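Local structure of putative Xylose isomerase (Rhodospirillum rubrum, 3QXB) at residues H255-Q260 with L299-A304; Q267-F272 with Q281-E286; G136-A141 with A147-I152; A94-N99 with A183-S188. The protein binds iron and manganese ions in a TIM barrel of the xylose isomerase-like family and is probably an isomerase. One frame throughout, in Å; residues are numbered along the deposited sequence.

Contact 1: residues H255-Q260 with L299-A304; sequences HWSFTQ and LADMIA. With MN (manganese (II) ion), chain G; EDO (1,2-ethanediol), chain K.
Two hydroxyls of a loop, on S257 and T259, bind the two oxygens of one aspartate, D301, in a polar clasp at the rim of a TIM barrel. The loop 255-260 follows strand 240-245; the segment 299-304 belongs to helix 295-310, which comes after the eighth strand. S257 OG donates to D301 OD2 at 2.7 Å, on the syn lone pair of that oxygen. T259 OG1 reaches D301 OD1 at 2.7 Å, also on the syn side but 17° out of the carboxylate plane, so the two bonds hold the carboxylate from the side between its oxygens. With CG anti to the backbone N (chi1 -173°), D301 extends from the flank of its helix to the loop. Y289 OH also bonds OD2, giving that oxygen a second partner. Within the loop S257 to Q260 form a type I beta turn, Q260 N bonding S257 O at 3.1 Å. Replacing D301 with an alanine would probably leave both hydroxyls without their acceptor and let the turn drift from the helix. Two residues before S257, H255 NE2 binds the manganese ion at 2.1 Å, together with H216 and D253, so the clasp lies on the same loop as a metal ligand. Beside the carboxylate, the methyl T259 CG2 rests on A304 CB at 3.6 Å.

Contact 2: residues Q267-F272 with Q281-E286; sequences QRLQDF and QTFFAE. With FE (Fe (III) ion), chain E.
Helix 266-275 lies over strand 283-285 with L269 and F283 as the nearest backbone pair, their CA atoms 8.8 Å apart. The two are the helix and second strand of a beta-alpha-beta unit of the TIM barrel, which begins with strand 240-245. No hydrogen bond joins them; the contact is buried and mainly apolar. F283 sends its ring from the strand toward the helix, CG anti to the carbonyl carbon (chi1 -82°), and its outer edge does the touching. There CE2 meets L269 CB at 4.0 Å and, in the plane of the ring, L269 O at 3.6 Å. The neighbouring atom F283 CZ reaches F272 CD2 at 4.0 Å, the two side chains crossing at a slant. I245 and L278 pack against F283 as well, while M229 and M233 of helix 229-236 touch F272. A serine in place of F283 would probably open a gap between helix and strand, leaving L269 and F272 without the ring they pack on. Three residues on from F283, E286 turns to the barrel interior and joins E178, D213 and H244 around the iron ion, an extended side chain placing E286 OE1 2.1 Å from the metal.

Contact 3: residues G136-A141 with A147-I152; sequences GSYSAA and ARREEI. With ACT (acetate ion), chain P.
The ring of Y138 carries the aliphatic part of R149 on one face, and I152 CB lies at its edge, near the ring plane. R149 CG sits 3.7 Å from the centroid of the Y138 ring, 12° off the normal, a CH-pi contact. The guanidinium bends back along the same ring: its own face meets Y138 CE2, NE coming within 3.6 Å of that carbon, and the two planes are 38° apart, so the groups overlap without stacking flat. This fold-back follows from the bend at chi3 (72°). At the guanidinium edge, in its plane, lies an acetate ion, probably from the crystallisation liquor, whose OXT accepts a bond from R149 NE at 3.3 Å and a weak one from NH2. I152 slides past the tyrosine in the reverse direction, its CG2 3.9 Å from Y138 CE1.

The phenol end closes the contact. Y138 OH donates to R149 O at 2.8 Å, the donor standing above the carbonyl plane, 36° out of it. The contact thus ties the loop after strand 130-133 to the first turns of helix 146-170 in the TIM barrel, across the short helix 140-143, whose N-cap is S139. R149 NH1 bonds to A183 O and A143 O, which fix the far end of the guanidinium.

One tyrosine therefore serves the helix twice, offering its ring to the arginine's carbon chain and its hydroxyl to the same residue's backbone carbonyl, while the arginine's N-H groups remain turned to oxygens rather than to the ring.

Contact 4: residues A94-N99 with A183-S188; sequences ASYTYN and ATEFPS
Y96 and E185 carry this contact between them, a tyrosine hydroxyl meeting a carboxylate across the mouth of the TIM barrel. Y96 OH donates to E185 OE1 at 2.6 Å, a short bond. The two side chains come from opposite directions, and the oxygen lies at the edge of the phenol ring, near its plane, rather than over a face. Ring and carboxylate planes are turned 74° from each other, and the hydroxyl meets OE1 on its syn side, 35° out of the carboxylate plane. E185 OE2 is also near, 3.4 Å from Y96 OH, but at too poor an angle to bond.

Both residues need their length to meet. Y96 leaves its helix with CG anti to the backbone N (chi1 -167°), and E185 runs extended beyond CG. The second oxygen, E185 OE2, is taken by S137 OG and by a salt bridge to K31 of the second subunit, so OE1 takes the tyrosine while OE2 takes the serine and the lysine. That lysine also makes a cation-pi contact with the Y96 ring and bonds Y96 O.

The tyrosine side chain is about 7 Å from a bound manganese ion and about 6 Å from the side chain of H216, near the metal centre. In the fold, Y96 lies on the short helix 93-96 after strand 85-90, while E185 lies in the loop that leads from strand 174-177 to helix 190-200; V180 of that same loop touches both side chains.

In the fold
The four contacts sit round one TIM barrel and differ with their place in it. Contact 2 is the fully buried apolar one, packing a helix on the barrel wall, whereas contacts 1 and 4, partly buried, depend on hydroxyls bound to carboxylates. Contact 3, buried but away from the metal sites, mixes a CH-pi contact with a hydroxyl-to-carbonyl bond. Contacts 1 and 2 meet through H255 ND1 and E286 O, 3.0 Å apart, and share a water between their two metal ions. Contacts 3 and 4 lie side by side, their centres 11 Å apart, and both touch the second subunit, whereas no other protein chain of the assembly touches contacts 1 and 2.

Contact 1: residues H255-Q260 with L299-A304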
# COMPACT_ATOMS: atom_id res chain seq x y z
N HIS A 255 -11.84 7.52 3.56
CA HIS A 255 -10.97 7.70 4.70
C HIS A 255 -10.59 9.17 4.86
O HIS A 255 -9.44 9.49 5.13
CB HIS A 255 -9.70 6.83 4.61
CG HIS A 255 -9.98 5.36 4.68
ND1 HIS A 255 -10.16 4.70 5.88
CD2 HIS A 255 -10.15 4.45 3.70
CE1 HIS A 255 -10.44 3.44 5.63
NE2 HIS A 255 -10.42 3.25 4.32
N TRP A 256 -11.57 10.05 4.65
CA TRP A 256 -11.39 11.46 4.88
C TRP A 256 -11.33 11.72 6.36
O TRP A 256 -11.83 10.93 7.17
CB TRP A 256 -12.48 12.33 4.25
CG TRP A 256 -12.48 12.37 2.75
CD1 TRP A 256 -11.40 12.22 1.92
CD2 TRP A 256 -13.61 12.59 1.91
NE1 TRP A 256 -11.81 12.29 0.61
CE2 TRP A 256 -13.16 12.52 0.58
CE3 TRP A 256 -14.96 12.80 2.15
CZ2 TRP A 256 -14.02 12.68 -0.52
CZ3 TRP A 256 -15.82 12.98 1.06
CH2 TRP A 256 -15.34 12.93 -0.26
N SER A 257 -10.71 12.84 6.71
CA SER A 257 -10.73 13.27 8.10
C SER A 257 -12.01 14.08 8.40
O SER A 257 -12.77 14.42 7.50
CB SER A 257 -9.49 14.10 8.36
OG SER A 257 -9.78 15.45 8.12
N PHE A 258 -12.23 14.38 9.68
CA PHE A 258 -13.43 15.05 10.10
C PHE A 258 -13.40 16.58 9.99
O PHE A 258 -14.33 17.28 10.43
CB PHE A 258 -13.84 14.55 11.49
CG PHE A 258 -14.19 13.08 11.49
CD1 PHE A 258 -15.47 12.66 11.19
CD2 PHE A 258 -13.21 12.12 11.73
CE1 PHE A 258 -15.78 11.34 11.17
CE2 PHE A 258 -13.51 10.80 11.70
CZ PHE A 258 -14.78 10.40 11.41
N THR A 259 -12.38 17.12 9.33
CA THR A 259 -12.49 18.49 8.80
C THR A 259 -13.19 18.53 7.41
O THR A 259 -13.49 19.62 6.90
CB THR A 259 -11.12 19.16 8.69
OG1 THR A 259 -10.37 18.51 7.65
CG2 THR A 259 -10.34 19.09 10.05
N GLN A 260 -13.44 17.36 6.81
CA GLN A 260 -14.06 17.27 5.50
C GLN A 260 -15.59 17.06 5.56
O GLN A 260 -16.09 16.41 6.49
CB GLN A 260 -13.45 16.12 4.72
CG GLN A 260 -11.97 16.28 4.44
CD GLN A 260 -11.67 17.61 3.81
OE1 GLN A 260 -11.11 18.49 4.45
NE2 GLN A 260 -12.09 17.79 2.56
N LEU A 299 -0.52 16.87 10.19
CA LEU A 299 -0.61 17.05 11.64
C LEU A 299 -1.69 18.06 12.01
O LEU A 299 -2.53 17.77 12.86
CB LEU A 299 0.74 17.48 12.24
CG LEU A 299 0.74 17.57 13.78
CD1 LEU A 299 0.27 16.26 14.37
CD2 LEU A 299 2.14 17.94 14.32
N ALA A 300 -1.68 19.22 11.35
CA ALA A 300 -2.70 20.24 11.64
C ALA A 300 -4.11 19.71 11.42
O ALA A 300 -5.01 19.99 12.18
CB ALA A 300 -2.48 21.56 10.81
N ASP A 301 -4.29 18.98 10.34
CA ASP A 301 -5.62 18.46 9.99
C ASP A 301 -6.10 17.39 10.95
O ASP A 301 -7.29 17.40 11.35
CB ASP A 301 -5.60 17.91 8.58
CG ASP A 301 -6.96 17.52 8.11
OD1 ASP A 301 -7.72 18.43 7.74
OD2 ASP A 301 -7.27 16.33 8.16
N MSE A 302 -5.19 16.49 11.33
CA MSE A 302 -5.48 15.45 12.32
C MSE A 302 -5.93 16.02 13.66
O MSE A 302 -6.86 15.51 14.25
CB MSE A 302 -4.28 14.55 12.58
CG MSE A 302 -4.16 13.40 11.62
SE MSE A 302 -5.57 12.13 11.56
CE MSE A 302 -5.64 11.59 13.41
N ILE A 303 -5.23 17.05 14.14
CA ILE A 303 -5.60 17.76 15.38
C ILE A 303 -6.99 18.37 15.26
O ILE A 303 -7.82 18.21 16.19
CB ILE A 303 -4.58 18.86 15.73
CG1 ILE A 303 -3.22 18.27 16.05
CG2 ILE A 303 -5.02 19.72 16.94
CD1 ILE A 303 -2.11 19.30 16.07
N ALA A 304 -7.27 19.05 14.15
CA ALA A 304 -8.57 19.69 13.97
C ALA A 304 -9.63 18.59 13.85
O ALA A 304 -10.72 18.73 14.33
CB ALA A 304 -8.60 20.62 12.77
MN MN G . -11.02 1.23 3.99
C1 EDO K . -7.38 13.69 4.01
O1 EDO K . -7.01 13.32 2.70
C2 EDO K . -8.82 14.10 3.84
O2 EDO K . -9.37 14.13 5.13
O HOH W 1 -9.83 0.32 5.75
O HOH W 2 -8.93 1.01 2.76

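Contact 2: residues Q267-F272 with Q281-E286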
# COMPACT_ATOMS: atom_id res chain seq x y z
N GLN A 267 -21.47 13.96 15.26
CA GLN A 267 -22.71 13.75 16.02
C GLN A 267 -23.45 12.46 15.68
O GLN A 267 -24.11 11.88 16.56
CB GLN A 267 -23.69 14.93 15.86
CG GLN A 267 -24.84 14.86 16.87
CD GLN A 267 -24.37 14.90 18.31
OE1 GLN A 267 -23.46 15.65 18.65
NE2 GLN A 267 -24.98 14.09 19.17
N ARG A 268 -23.40 12.04 14.41
CA ARG A 268 -24.01 10.79 13.99
C ARG A 268 -23.30 9.60 14.68
O ARG A 268 -23.95 8.68 15.20
CB ARG A 268 -23.98 10.68 12.46
CG ARG A 268 -24.37 9.32 11.91
CD ARG A 268 -24.02 9.16 10.44
NE ARG A 268 -24.61 7.94 9.89
CZ ARG A 268 -24.76 7.64 8.60
NH1 ARG A 268 -24.37 8.47 7.64
NH2 ARG A 268 -25.32 6.48 8.27
N LEU A 269 -21.97 9.63 14.69
CA LEU A 269 -21.18 8.66 15.45
C LEU A 269 -21.55 8.65 16.93
O LEU A 269 -21.78 7.59 17.48
CB LEU A 269 -19.67 8.91 15.27
CG LEU A 269 -19.01 8.77 13.89
CD1 LEU A 269 -17.53 9.19 14.00
CD2 LEU A 269 -19.09 7.32 13.34
N GLN A 270 -21.67 9.81 17.58
CA GLN A 270 -22.04 9.84 19.00
C GLN A 270 -23.48 9.33 19.25
O GLN A 270 -23.73 8.64 20.23
CB GLN A 270 -21.87 11.25 19.55
CG GLN A 270 -22.21 11.39 21.02
CD GLN A 270 -21.24 10.62 21.89
OE1 GLN A 270 -20.03 10.85 21.84
NE2 GLN A 270 -21.76 9.70 22.68
N ASP A 271 -24.39 9.63 18.34
CA ASP A 271 -25.77 9.13 18.42
C ASP A 271 -25.85 7.60 18.27
O ASP A 271 -26.67 6.96 18.91
CB ASP A 271 -26.68 9.80 17.38
CG ASP A 271 -26.93 11.28 17.65
OD1 ASP A 271 -26.79 11.73 18.82
OD2 ASP A 271 -27.30 11.97 16.68
N PHE A 272 -25.01 7.05 17.42
CA PHE A 272 -24.93 5.61 17.25
C PHE A 272 -24.36 4.98 18.50
O PHE A 272 -24.91 4.00 19.02
CB PHE A 272 -24.04 5.27 16.06
CG PHE A 272 -23.89 3.82 15.81
CD1 PHE A 272 -24.73 3.17 14.94
CD2 PHE A 272 -22.86 3.10 16.42
CE1 PHE A 272 -24.59 1.81 14.67
CE2 PHE A 272 -22.70 1.73 16.16
CZ PHE A 272 -23.59 1.07 15.29
N GLN A 281 -16.04 -0.70 22.81
CA GLN A 281 -15.82 -0.98 21.38
C GLN A 281 -15.28 0.24 20.64
O GLN A 281 -16.01 0.94 19.96
CB GLN A 281 -17.09 -1.50 20.73
CG GLN A 281 -17.63 -2.72 21.42
CD GLN A 281 -18.64 -2.38 22.50
OE1 GLN A 281 -18.63 -1.28 23.06
NE2 GLN A 281 -19.53 -3.32 22.79
N THR A 282 -13.97 0.43 20.77
CA THR A 282 -13.28 1.67 20.37
C THR A 282 -13.58 2.09 18.93
O THR A 282 -13.57 1.28 18.01
CB THR A 282 -11.75 1.52 20.59
OG1 THR A 282 -11.53 0.92 21.87
CG2 THR A 282 -11.00 2.90 20.53
N PHE A 283 -13.89 3.37 18.77
CA PHE A 283 -14.02 3.99 17.48
C PHE A 283 -12.62 4.54 17.15
O PHE A 283 -12.24 5.65 17.59
CB PHE A 283 -14.99 5.16 17.56
CG PHE A 283 -16.47 4.82 17.49
CD1 PHE A 283 -16.98 3.53 17.62
CD2 PHE A 283 -17.38 5.86 17.35
CE1 PHE A 283 -18.36 3.29 17.59
CE2 PHE A 283 -18.75 5.63 17.30
CZ PHE A 283 -19.25 4.36 17.42
N PHE A 284 -11.83 3.75 16.41
CA PHE A 284 -10.52 4.17 15.95
C PHE A 284 -10.62 4.99 14.66
O PHE A 284 -11.09 4.49 13.63
CB PHE A 284 -9.63 2.95 15.64
CG PHE A 284 -9.30 2.08 16.82
CD1 PHE A 284 -8.37 2.47 17.76
CD2 PHE A 284 -9.89 0.85 16.98
CE1 PHE A 284 -8.04 1.63 18.83
CE2 PHE A 284 -9.54 0.01 18.04
CZ PHE A 284 -8.62 0.40 18.94
N ALA A 285 -10.14 6.23 14.71
CA ALA A 285 -10.07 7.06 13.53
C ALA A 285 -9.02 6.46 12.63
O ALA A 285 -7.90 6.27 13.08
CB ALA A 285 -9.67 8.49 13.87
N GLU A 286 -9.42 6.18 11.39
CA GLU A 286 -8.56 5.64 10.37
C GLU A 286 -8.60 6.55 9.15
O GLU A 286 -9.42 6.38 8.23
CB GLU A 286 -8.93 4.20 9.98
CG GLU A 286 -7.86 3.58 9.09
CD GLU A 286 -8.26 2.26 8.46
OE1 GLU A 286 -9.44 1.99 8.26
OE2 GLU A 286 -7.34 1.48 8.15
FE FE E . -10.53 0.22 7.96
O HOH W 1 -9.83 0.32 5.75
O HOH W 3 -8.57 -0.93 7.98

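Contact 3: residues G136-A141 with A147-I152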
# COMPACT_ATOMS: atom_id res chain seq x y z
N GLY A 136 -9.18 -11.31 3.23
CA GLY A 136 -8.47 -11.69 1.98
C GLY A 136 -9.30 -11.42 0.76
O GLY A 136 -10.39 -10.83 0.85
N SER A 137 -8.81 -11.86 -0.39
CA SER A 137 -9.39 -11.42 -1.64
C SER A 137 -9.36 -12.48 -2.71
O SER A 137 -8.34 -13.13 -2.91
CB SER A 137 -8.58 -10.19 -2.10
OG SER A 137 -9.12 -9.61 -3.26
N TYR A 138 -10.47 -12.64 -3.43
CA TYR A 138 -10.53 -13.57 -4.56
C TYR A 138 -9.96 -12.95 -5.81
O TYR A 138 -10.11 -11.77 -6.04
CB TYR A 138 -11.97 -13.99 -4.87
CG TYR A 138 -12.62 -14.84 -3.82
CD1 TYR A 138 -12.20 -16.15 -3.59
CD2 TYR A 138 -13.68 -14.34 -3.05
CE1 TYR A 138 -12.81 -16.94 -2.60
CE2 TYR A 138 -14.31 -15.14 -2.08
CZ TYR A 138 -13.86 -16.42 -1.84
OH TYR A 138 -14.49 -17.18 -0.89
N SER A 139 -9.37 -13.77 -6.65
CA SER A 139 -8.95 -13.32 -7.96
C SER A 139 -10.20 -13.01 -8.79
O SER A 139 -11.31 -13.40 -8.43
CB SER A 139 -8.08 -14.38 -8.65
OG SER A 139 -8.84 -15.49 -9.10
N ALA A 140 -10.02 -12.32 -9.91
CA ALA A 140 -11.11 -11.93 -10.79
C ALA A 140 -11.90 -13.14 -11.31
O ALA A 140 -13.12 -13.11 -11.33
CB ALA A 140 -10.55 -11.12 -12.00
N ALA A 141 -11.20 -14.19 -11.73
CA ALA A 141 -11.83 -15.44 -12.18
C ALA A 141 -12.57 -16.17 -11.03
O ALA A 141 -13.76 -16.53 -11.16
CB ALA A 141 -10.77 -16.38 -12.85
N ALA A 147 -18.36 -22.20 -6.70
CA ALA A 147 -17.69 -23.44 -6.28
C ALA A 147 -16.25 -23.16 -5.79
O ALA A 147 -15.82 -23.66 -4.75
CB ALA A 147 -17.67 -24.49 -7.44
N ARG A 148 -15.51 -22.38 -6.57
CA ARG A 148 -14.16 -21.98 -6.18
C ARG A 148 -14.22 -21.14 -4.94
O ARG A 148 -13.39 -21.32 -4.04
CB ARG A 148 -13.43 -21.21 -7.30
CG ARG A 148 -12.91 -22.13 -8.40
CD ARG A 148 -11.60 -22.83 -8.01
NE ARG A 148 -10.49 -21.88 -7.93
CZ ARG A 148 -9.29 -22.16 -7.41
NH1 ARG A 148 -9.00 -23.37 -6.93
NH2 ARG A 148 -8.37 -21.22 -7.40
N ARG A 149 -15.18 -20.22 -4.86
CA ARG A 149 -15.27 -19.37 -3.68
C ARG A 149 -15.44 -20.22 -2.42
O ARG A 149 -14.77 -19.97 -1.39
CB ARG A 149 -16.38 -18.33 -3.80
CG ARG A 149 -16.04 -17.17 -4.73
CD ARG A 149 -17.22 -16.24 -4.94
NE ARG A 149 -17.51 -15.44 -3.76
CZ ARG A 149 -17.44 -14.11 -3.70
NH1 ARG A 149 -17.12 -13.38 -4.77
NH2 ARG A 149 -17.72 -13.49 -2.56
N GLU A 150 -16.29 -21.24 -2.52
CA GLU A 150 -16.58 -22.12 -1.40
C GLU A 150 -15.42 -22.99 -1.01
O GLU A 150 -15.15 -23.15 0.16
CB GLU A 150 -17.81 -23.00 -1.69
CG GLU A 150 -19.00 -22.48 -0.95
CD GLU A 150 -18.80 -22.51 0.58
OE1 GLU A 150 -18.02 -23.35 1.17
OE2 GLU A 150 -19.38 -21.61 1.19
N GLU A 151 -14.76 -23.55 -2.01
CA GLU A 151 -13.57 -24.36 -1.78
C GLU A 151 -12.48 -23.54 -1.04
O GLU A 151 -11.88 -24.02 -0.06
CB GLU A 151 -13.04 -24.87 -3.13
CG GLU A 151 -11.83 -25.77 -3.05
CD GLU A 151 -11.23 -26.09 -4.41
OE1 GLU A 151 -11.74 -25.61 -5.43
OE2 GLU A 151 -10.23 -26.84 -4.43
N ILE A 152 -12.28 -22.31 -1.49
CA ILE A 152 -11.20 -21.45 -0.98
C ILE A 152 -11.52 -20.98 0.42
O ILE A 152 -10.66 -20.99 1.33
CB ILE A 152 -10.93 -20.29 -1.97
CG1 ILE A 152 -10.41 -20.86 -3.29
CG2 ILE A 152 -9.95 -19.29 -1.42
CD1 ILE A 152 -10.36 -19.81 -4.40
C ACT P . -17.89 -17.28 0.15
O ACT P . -18.46 -18.35 -0.26
OXT ACT P . -17.82 -16.23 -0.58
CH3 ACT P . -17.30 -17.28 1.52

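Contact 4: residues A94-N99 with A183-S188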
# COMPACT_ATOMS: atom_id res chain seq x y z
N ALA A 94 0.18 -2.12 3.00
CA ALA A 94 1.19 -3.11 2.55
C ALA A 94 0.56 -4.53 2.56
O ALA A 94 0.69 -5.29 1.58
CB ALA A 94 2.41 -3.06 3.43
N SER A 95 -0.14 -4.81 3.65
CA SER A 95 -0.83 -6.07 3.85
C SER A 95 -1.98 -6.26 2.87
O SER A 95 -2.12 -7.32 2.30
CB SER A 95 -1.39 -6.19 5.29
OG SER A 95 -2.13 -7.41 5.45
N TYR A 96 -2.79 -5.22 2.69
CA TYR A 96 -4.02 -5.33 1.90
C TYR A 96 -3.76 -5.43 0.43
O TYR A 96 -4.65 -5.80 -0.31
CB TYR A 96 -4.93 -4.13 2.16
CG TYR A 96 -6.34 -4.29 1.63
CD1 TYR A 96 -7.16 -5.34 2.05
CD2 TYR A 96 -6.85 -3.40 0.68
CE1 TYR A 96 -8.45 -5.47 1.57
CE2 TYR A 96 -8.17 -3.53 0.18
CZ TYR A 96 -8.96 -4.56 0.65
OH TYR A 96 -10.24 -4.69 0.15
N THR A 97 -2.53 -5.10 0.01
CA THR A 97 -2.06 -5.28 -1.38
C THR A 97 -2.18 -6.71 -1.91
O THR A 97 -2.36 -6.92 -3.12
CB THR A 97 -0.60 -4.77 -1.49
OG1 THR A 97 -0.62 -3.35 -1.32
CG2 THR A 97 0.03 -5.08 -2.81
N TYR A 98 -2.13 -7.70 -1.00
CA TYR A 98 -2.12 -9.12 -1.36
C TYR A 98 -3.44 -9.78 -1.01
O TYR A 98 -4.26 -9.20 -0.25
CB TYR A 98 -0.91 -9.78 -0.68
CG TYR A 98 0.41 -9.13 -1.16
CD1 TYR A 98 0.91 -9.37 -2.41
CD2 TYR A 98 1.07 -8.19 -0.39
CE1 TYR A 98 2.10 -8.77 -2.87
CE2 TYR A 98 2.24 -7.57 -0.84
CZ TYR A 98 2.75 -7.86 -2.06
OH TYR A 98 3.89 -7.21 -2.50
N ASN A 99 -3.64 -10.97 -1.55
CA ASN A 99 -4.92 -11.67 -1.52
C ASN A 99 -5.07 -12.60 -0.32
O ASN A 99 -6.17 -12.91 0.07
CB ASN A 99 -5.17 -12.41 -2.84
CG ASN A 99 -5.52 -11.45 -3.99
OD1 ASN A 99 -4.75 -10.59 -4.28
ND2 ASN A 99 -6.69 -11.65 -4.65
N ALA A 183 -17.38 -6.94 -3.69
CA ALA A 183 -18.05 -8.24 -3.95
C ALA A 183 -17.02 -9.36 -4.26
O ALA A 183 -17.34 -10.55 -4.13
CB ALA A 183 -19.05 -8.12 -5.11
N THR A 184 -15.80 -8.98 -4.66
CA THR A 184 -14.71 -9.92 -4.93
C THR A 184 -13.93 -10.40 -3.65
O THR A 184 -12.96 -11.10 -3.75
CB THR A 184 -13.71 -9.29 -5.90
OG1 THR A 184 -13.21 -8.08 -5.31
CG2 THR A 184 -14.37 -9.01 -7.29
N GLU A 185 -14.36 -9.97 -2.48
CA GLU A 185 -13.74 -10.35 -1.21
C GLU A 185 -14.85 -10.83 -0.28
O GLU A 185 -16.04 -10.67 -0.57
CB GLU A 185 -12.94 -9.17 -0.63
CG GLU A 185 -11.92 -8.60 -1.67
CD GLU A 185 -10.85 -7.68 -1.10
OE1 GLU A 185 -11.04 -7.16 0.01
OE2 GLU A 185 -9.82 -7.45 -1.77
N PHE A 186 -14.46 -11.49 0.78
CA PHE A 186 -15.42 -11.97 1.77
C PHE A 186 -14.75 -11.82 3.10
O PHE A 186 -13.57 -12.12 3.19
CB PHE A 186 -15.70 -13.44 1.53
CG PHE A 186 -16.63 -14.07 2.53
CD1 PHE A 186 -16.14 -14.66 3.68
CD2 PHE A 186 -17.99 -14.10 2.29
CE1 PHE A 186 -17.01 -15.28 4.60
CE2 PHE A 186 -18.86 -14.71 3.19
CZ PHE A 186 -18.37 -15.30 4.36
N PRO A 187 -15.48 -11.38 4.14
CA PRO A 187 -16.86 -10.90 4.16
C PRO A 187 -16.99 -9.47 3.66
O PRO A 187 -16.12 -8.62 3.91
CB PRO A 187 -17.23 -10.99 5.64
CG PRO A 187 -15.94 -10.79 6.35
CD PRO A 187 -14.88 -11.40 5.49
N SER A 188 -18.06 -9.21 2.94
CA SER A 188 -18.35 -7.92 2.41
C SER A 188 -19.57 -7.34 3.09
O SER A 188 -19.49 -6.31 3.76
CB SER A 188 -18.58 -8.07 0.90
OG SER A 188 -18.87 -6.81 0.30